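Local coordinates for protein lipase (Pelosinus fermentans, PDB 5AH0) that is a lipase that hydrolyses the polyester poly(butylene adipate-co-terephthalate) and probably cleaves lipid esters, and that binds a zinc ion, at residues 374-377 / 378-382; 145-148 / 149-152; 28-32 / 33-37. One frame throughout, in Å; residues are numbered along the deposited sequence.

The three contacts are local ones within a single lipase-like chain of the alpha/beta-hydrolase clan. Interactions 1 and 3 are neighbours: their centres lie about 15 Å apart, and the helices carrying them touch where Leu36 CD2 packs on Lys374 CA at 3.7 Å. Interaction 2 stands apart, in the loop that enters strand 153-159; its centre is about 26 Å from that of interaction 1 and about 31 Å from that of interaction 3. Yet Leu376 and Leu380 of interaction 1 rest on that same strand, so the sheet connects the two regions. The zinc ion held by Asp56, His76, His82 and Asp233 lies about 10 Å from the side chain of Phe146, in the loop of interaction 2.

Interaction 1. Residues 374-377 / 378-382; sequences KGLA and EKLSQ
Lys374 and Glu378 meet one turn apart on helix 370-380 because of how their chains leave the backbone. In Lys374, CG stands opposite the main-chain nitrogen (chi1 -180°), the chain runs out straight and bends at its last torsion. Glu378 instead sets CG opposite its own carbonyl carbon (chi1 -66°) and stretches back along the helix. NZ of Lys374 thereby reaches OE2 of Glu378 at 3.1 Å, a salt bridge in which the ammonium lies above the carboxylate plane, 35° out of it. On the way the glutamate methylene CG passes 3.3 Å from Lys374 O, and OE1 comes to 3.9 Å from the bare CA of Gly375. Beneath these side chains Glu378 N donates to Lys374 O at 3.0 Å, and Lys379 and Leu380 repeat the pattern to Gly375 and Leu376. On the buried side, Leu376 CD1 lies 3.8 Å from Leu380 CG; the branched leucines suit this face, which lies against Val111 and Thr157 of strands 108-113 and 153-159. Small Ala377 fits beside Tyr41. Ser381 turns its hydroxyl back to the carbonyl oxygen of Glu378, OG to O 2.9 Å, a use of the main chain that a short polar side chain makes easy. Lys374 also makes a cation-pi contact with Tyr39, and Lys379 one with Phe260. So near the C-terminal end of the helix the carboxylate of Glu378 is probably disfavoured by the helix dipole, a cost that the ammonium of Lys374 may offset.

Interaction 2. Residues 145-148 / 149-152; sequences LFAG and GKSW
Lys150 folds its long side chain back inside the turn made by Leu145 to Gly149, and this is the tight part of the contact. Its CG lies 3.3 Å from Gly148 O, and a bend at the last torsion (chi4 70°) carries NZ inward. There NZ meets the methyl CB of Ala147 at 3.6 Å, although that residue is exposed. Leu145 O is a close neighbour of NZ at 3.5 Å, but the hydrogen bond goes to Ser144 O, and the ammonium of this largely buried residue is probably steadied by main-chain oxygen. Behind it, Lys150 CB sits 3.6 Å above one face of the Trp152 ring, toward its rim. Shortened to an alanine, this position is likely to lose the ammonium that the Ser144 carbonyl holds and the chain that fills the inside of the turn. The outer side is looser: Gly149 is exposed, and the chain bends there on two glycines. Gly148, at phi 113°, would jam any CB against the preceding carbonyl oxygen, and Gly149 also has positive phi. Backbone hydrogen bonds pair Gly149 with Lys128 and Lys150 with Leu127, holding the bend against helix 116-129. The loop links helix 132-136 to parallel strand 153-159, a helix-to-strand connection of the alpha/beta-hydrolase fold.

Interaction 3. Residues 28-32 / 33-37; sequences GITDY and EQELS
The N-terminal end of helix 32-38 is the setting in which Asp31, at the N-cap position, meets Gln34. Asp31 is also the centre of an inverse gamma turn, closed by a weak bond from Tyr32 N to Thr30 O. A chi1 of -165° turns the Asp31 CG away from its own nitrogen and beside the first turn, and OD2 lies over the face of the Gln34 amide, 3.3 Å from CD, with the two planes 22° apart. A short acidic side chain suits this place, since its charge probably interacts favourably with the positive end of the helix dipole as well as with Arg17, to which OD1 is salt-bridged. The first helical bonds are straight: Glu35 N reaches Asp31 O at 3.0 Å, and Leu36 N reaches Tyr32 O at 2.8 Å. Glu35 bends at chi2, its CG 3.2 Å from Asp31 O, and the same CG meets Thr30 CG2 at 4.1 Å, the two side chains crossing at about a right angle. Buried Tyr32 hydrogen-bonds through its hydroxyl to Leu368 O, its ring meets Tyr373 with planes at about 45°, and both it and Glu35 touch Leu370 of helix 370-380. Glu33 OE1 hydrogen-bonds to Thr45 OG1, joining the helix to strand 43-46 of the parallel sheet.

Interaction 1. Residues 374-377 / 378-382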
loop_
_atom_site.group_PDB
_atom_site.type_symbol
_atom_site.label_atom_id
_atom_site.label_comp_id
_atom_site.label_asym_id
_atom_site.label_seq_id
_atom_site.Cartn_x
_atom_site.Cartn_y
_atom_site.Cartn_z
ATOM N N LYS A 374 -3.652 17.152 7.544
ATOM C CA LYS A 374 -4.348 18.351 7.079
ATOM C C LYS A 374 -3.382 19.195 6.237
ATOM O O LYS A 374 -3.736 19.679 5.161
ATOM C CB LYS A 374 -4.900 19.147 8.260
ATOM C CG LYS A 374 -5.643 20.411 7.909
ATOM C CD LYS A 374 -6.367 20.908 9.151
ATOM C CE LYS A 374 -7.162 22.183 8.900
ATOM N NZ LYS A 374 -6.277 23.318 8.556
ATOM N N GLY A 375 -2.155 19.343 6.727
ATOM C CA GLY A 375 -1.125 20.059 6.003
ATOM C C GLY A 375 -0.870 19.461 4.637
ATOM O O GLY A 375 -0.726 20.184 3.651
ATOM N N LEU A 376 -0.825 18.136 4.571
ATOM C CA LEU A 376 -0.630 17.456 3.296
ATOM C C LEU A 376 -1.783 17.741 2.343
ATOM O O LEU A 376 -1.549 18.112 1.190
ATOM C CB LEU A 376 -0.470 15.945 3.503
ATOM C CG LEU A 376 -0.446 15.092 2.220
ATOM C CD1 LEU A 376 0.588 15.609 1.203
ATOM C CD2 LEU A 376 -0.201 13.596 2.535
ATOM N N ALA A 377 -3.020 17.592 2.818
ATOM C CA ALA A 377 -4.192 17.869 1.975
ATOM C C ALA A 377 -4.195 19.299 1.424
ATOM O O ALA A 377 -4.542 19.511 0.260
ATOM C CB ALA A 377 -5.468 17.618 2.738
ATOM N N GLU A 378 -3.821 20.270 2.261
ATOM C CA GLU A 378 -3.713 21.665 1.829
ATOM C C GLU A 378 -2.742 21.782 0.671
ATOM O O GLU A 378 -3.048 22.423 -0.333
ATOM C CB GLU A 378 -3.250 22.580 2.966
ATOM C CG GLU A 378 -4.223 22.721 4.125
ATOM C CD GLU A 378 -3.641 23.513 5.302
ATOM O OE1 GLU A 378 -2.398 23.652 5.391
ATOM O OE2 GLU A 378 -4.433 24.007 6.135
ATOM N N LYS A 379 -1.580 21.145 0.813
ATOM C CA LYS A 379 -0.559 21.194 -0.220
ATOM C C LYS A 379 -1.123 20.624 -1.520
ATOM O O LYS A 379 -0.963 21.210 -2.598
ATOM C CB LYS A 379 0.698 20.428 0.210
ATOM C CG LYS A 379 1.882 20.600 -0.747
ATOM C CD LYS A 379 3.242 20.308 -0.084
ATOM C CE LYS A 379 3.437 18.823 0.176
ATOM N NZ LYS A 379 3.366 18.089 -1.116
ATOM N N LEU A 380 -1.824 19.503 -1.400
ATOM C CA LEU A 380 -2.368 18.809 -2.555
ATOM C C LEU A 380 -3.466 19.620 -3.229
ATOM O O LEU A 380 -3.711 19.466 -4.422
ATOM C CB LEU A 380 -2.903 17.438 -2.143
ATOM C CG LEU A 380 -1.826 16.464 -1.671
ATOM C CD1 LEU A 380 -2.449 15.164 -1.222
ATOM C CD2 LEU A 380 -0.832 16.225 -2.794
ATOM N N SER A 381 -4.119 20.487 -2.466
ATOM C CA SER A 381 -5.207 21.280 -3.008
ATOM C C SER A 381 -4.683 22.607 -3.542
ATOM O O SER A 381 -5.441 23.409 -4.073
ATOM C CB SER A 381 -6.278 21.529 -1.945
ATOM O OG SER A 381 -5.838 22.487 -1.000
ATOM N N GLN A 382 -3.384 22.839 -3.381
ATOM C CA GLN A 382 -2.776 24.054 -3.902
ATOM C C GLN A 382 -2.116 23.796 -5.254
ATOM O O GLN A 382 -1.694 24.732 -5.933
ATOM C CB GLN A 382 -1.766 24.607 -2.898
ATOM C CG GLN A 382 -2.421 25.269 -1.697
ATOM C CD GLN A 382 -1.426 25.662 -0.615
ATOM O OE1 GLN A 382 -0.214 25.629 -0.827
ATOM N NE2 GLN A 382 -1.938 26.025 0.557
#

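Interaction 2. Residues 145-148 / 149-152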
loop_
_atom_site.group_PDB
_atom_site.type_symbol
_atom_site.label_atom_id
_atom_site.label_comp_id
_atom_site.label_asym_id
_atom_site.label_seq_id
_atom_site.Cartn_x
_atom_site.Cartn_y
_atom_site.Cartn_z
ATOM N N LEU A 145 -10.501 -0.884 -17.202
ATOM C CA LEU A 145 -9.186 -0.488 -16.722
ATOM C C LEU A 145 -8.094 -0.676 -17.777
ATOM O O LEU A 145 -7.170 0.134 -17.874
ATOM C CB LEU A 145 -8.821 -1.269 -15.457
ATOM C CG LEU A 145 -7.447 -0.933 -14.867
ATOM C CD1 LEU A 145 -7.332 0.563 -14.555
ATOM C CD2 LEU A 145 -7.148 -1.779 -13.633
ATOM N N PHE A 146 -8.210 -1.738 -18.571
ATOM C CA PHE A 146 -7.145 -2.108 -19.505
ATOM C C PHE A 146 -7.212 -1.412 -20.864
ATOM O O PHE A 146 -6.375 -1.663 -21.731
ATOM C CB PHE A 146 -7.139 -3.625 -19.705
ATOM C CG PHE A 146 -7.074 -4.398 -18.421
ATOM C CD1 PHE A 146 -5.919 -4.402 -17.658
ATOM C CD2 PHE A 146 -8.165 -5.117 -17.972
ATOM C CE1 PHE A 146 -5.855 -5.106 -16.459
ATOM C CE2 PHE A 146 -8.109 -5.832 -16.787
ATOM C CZ PHE A 146 -6.952 -5.825 -16.026
ATOM N N ALA A 147 -8.192 -0.537 -21.056
ATOM C CA ALA A 147 -8.271 0.221 -22.308
ATOM C C ALA A 147 -7.054 1.130 -22.470
ATOM O O ALA A 147 -6.280 0.993 -23.426
ATOM C CB ALA A 147 -9.557 1.042 -22.364
ATOM N N GLY A 148 -6.899 2.046 -21.513
ATOM C CA GLY A 148 -5.845 3.046 -21.525
ATOM C C GLY A 148 -6.391 4.457 -21.713
ATOM O O GLY A 148 -7.604 4.678 -21.731
ATOM N N GLY A 149 -5.489 5.421 -21.849
ATOM C CA GLY A 149 -5.874 6.791 -22.129
ATOM C C GLY A 149 -6.551 7.540 -20.999
ATOM O O GLY A 149 -7.062 8.634 -21.210
ATOM N N LYS A 150 -6.547 6.975 -19.797
ATOM C CA LYS A 150 -7.263 7.595 -18.692
ATOM C C LYS A 150 -6.332 8.369 -17.776
ATOM O O LYS A 150 -5.556 7.792 -17.030
ATOM C CB LYS A 150 -8.021 6.542 -17.886
ATOM C CG LYS A 150 -8.774 5.546 -18.726
ATOM C CD LYS A 150 -9.725 4.708 -17.889
ATOM C CE LYS A 150 -10.369 3.609 -18.734
ATOM N NZ LYS A 150 -9.396 2.539 -19.125
ATOM N N SER A 151 -6.426 9.688 -17.822
ATOM C CA SER A 151 -5.640 10.514 -16.928
ATOM C C SER A 151 -6.537 11.010 -15.791
ATOM O O SER A 151 -7.092 12.107 -15.851
ATOM C CB SER A 151 -4.999 11.675 -17.687
ATOM O OG SER A 151 -4.214 12.476 -16.821
ATOM N N TRP A 152 -6.692 10.167 -14.770
ATOM C CA TRP A 152 -7.657 10.383 -13.688
ATOM C C TRP A 152 -7.026 10.713 -12.330
ATOM O O TRP A 152 -7.720 10.849 -11.317
ATOM C CB TRP A 152 -8.537 9.139 -13.548
ATOM C CG TRP A 152 -9.412 8.858 -14.739
ATOM C CD1 TRP A 152 -9.476 9.571 -15.910
ATOM C CD2 TRP A 152 -10.349 7.784 -14.875
ATOM N NE1 TRP A 152 -10.404 9.008 -16.756
ATOM C CE2 TRP A 152 -10.953 7.912 -16.145
ATOM C CE3 TRP A 152 -10.744 6.731 -14.041
ATOM C CZ2 TRP A 152 -11.923 7.025 -16.599
ATOM C CZ3 TRP A 152 -11.708 5.850 -14.496
ATOM C CH2 TRP A 152 -12.286 6.002 -15.764
#

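Interaction 3. Residues 28-32 / 33-37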
loop_
_atom_site.group_PDB
_atom_site.type_symbol
_atom_site.label_atom_id
_atom_site.label_comp_id
_atom_site.label_asym_id
_atom_site.label_seq_id
_atom_site.Cartn_x
_atom_site.Cartn_y
_atom_site.Cartn_z
ATOM N N GLY A 28 -5.399 5.676 13.739
ATOM C CA GLY A 28 -5.539 4.958 14.990
ATOM C C GLY A 28 -6.907 5.225 15.590
ATOM O O GLY A 28 -7.941 4.981 14.951
ATOM N N ILE A 29 -6.911 5.763 16.807
ATOM C CA ILE A 29 -8.151 6.051 17.517
ATOM C C ILE A 29 -8.696 7.429 17.140
ATOM O O ILE A 29 -9.675 7.892 17.722
ATOM C CB ILE A 29 -7.967 5.966 19.041
ATOM C CG1 ILE A 29 -7.060 7.090 19.538
ATOM C CG2 ILE A 29 -7.413 4.590 19.438
ATOM C CD1 ILE A 29 -6.989 7.181 21.053
ATOM N N THR A 30 -8.048 8.085 16.178
ATOM C CA THR A 30 -8.635 9.240 15.491
ATOM C C THR A 30 -9.045 8.864 14.051
ATOM O O THR A 30 -8.299 8.200 13.333
ATOM C CB THR A 30 -7.648 10.425 15.470
ATOM O OG1 THR A 30 -7.184 10.677 16.802
ATOM C CG2 THR A 30 -8.307 11.687 14.926
ATOM N N ASP A 31 -10.216 9.291 13.609
ATOM C CA ASP A 31 -10.621 8.967 12.245
ATOM C C ASP A 31 -10.158 10.057 11.283
ATOM O O ASP A 31 -10.921 10.972 10.985
ATOM C CB ASP A 31 -12.138 8.797 12.143
ATOM C CG ASP A 31 -12.557 8.116 10.849
ATOM O OD1 ASP A 31 -11.728 8.048 9.906
ATOM O OD2 ASP A 31 -13.714 7.659 10.766
ATOM N N TYR A 32 -8.920 9.954 10.797
ATOM C CA TYR A 32 -8.319 11.007 9.971
ATOM C C TYR A 32 -9.145 11.298 8.733
ATOM O O TYR A 32 -9.325 12.459 8.356
ATOM C CB TYR A 32 -6.890 10.648 9.553
ATOM C CG TYR A 32 -5.820 10.798 10.639
ATOM C CD1 TYR A 32 -6.133 11.259 11.923
ATOM C CD2 TYR A 32 -4.486 10.470 10.367
ATOM C CE1 TYR A 32 -5.133 11.370 12.921
ATOM C CE2 TYR A 32 -3.495 10.579 11.341
ATOM C CZ TYR A 32 -3.821 11.030 12.617
ATOM O OH TYR A 32 -2.819 11.131 13.560
ATOM N N GLU A 33 -9.644 10.247 8.097
ATOM C CA GLU A 33 -10.457 10.426 6.904
ATOM C C GLU A 33 -11.641 11.354 7.178
ATOM O O GLU A 33 -11.873 12.305 6.434
ATOM C CB GLU A 33 -10.967 9.087 6.376
ATOM C CG GLU A 33 -11.670 9.199 5.039
ATOM C CD GLU A 33 -12.959 8.400 4.991
ATOM O OE1 GLU A 33 -12.901 7.193 4.661
ATOM O OE2 GLU A 33 -14.032 8.983 5.280
ATOM N N GLN A 34 -12.407 11.065 8.224
ATOM C CA GLN A 34 -13.585 11.878 8.537
ATOM C C GLN A 34 -13.220 13.290 8.995
ATOM O O GLN A 34 -13.925 14.250 8.668
ATOM C CB GLN A 34 -14.449 11.193 9.600
ATOM C CG GLN A 34 -15.320 10.062 9.047
ATOM C CD GLN A 34 -16.327 9.548 10.065
ATOM O OE1 GLN A 34 -16.371 10.017 11.207
ATOM N NE2 GLN A 34 -17.142 8.577 9.656
ATOM N N GLU A 35 -12.130 13.417 9.752
ATOM C CA GLU A 35 -11.702 14.734 10.206
ATOM C C GLU A 35 -11.272 15.589 9.024
ATOM O O GLU A 35 -11.678 16.745 8.911
ATOM C CB GLU A 35 -10.559 14.635 11.218
ATOM C CG GLU A 35 -10.866 13.817 12.458
ATOM C CD GLU A 35 -12.071 14.329 13.189
ATOM O OE1 GLU A 35 -12.341 15.541 13.090
ATOM O OE2 GLU A 35 -12.755 13.526 13.856
ATOM N N LEU A 36 -10.487 15.007 8.125
ATOM C CA LEU A 36 -10.096 15.712 6.916
ATOM C C LEU A 36 -11.333 16.196 6.150
ATOM O O LEU A 36 -11.400 17.359 5.730
ATOM C CB LEU A 36 -9.240 14.819 6.026
ATOM C CG LEU A 36 -7.788 14.584 6.432
ATOM C CD1 LEU A 36 -7.050 13.851 5.319
ATOM C CD2 LEU A 36 -7.101 15.901 6.758
ATOM N N SER A 37 -12.332 15.328 6.008
ATOM C CA SER A 37 -13.559 15.716 5.323
ATOM C C SER A 37 -14.264 16.850 6.070
ATOM O O SER A 37 -14.772 17.788 5.439
ATOM C CB SER A 37 -14.496 14.510 5.166
ATOM O OG SER A 37 -13.939 13.508 4.317
#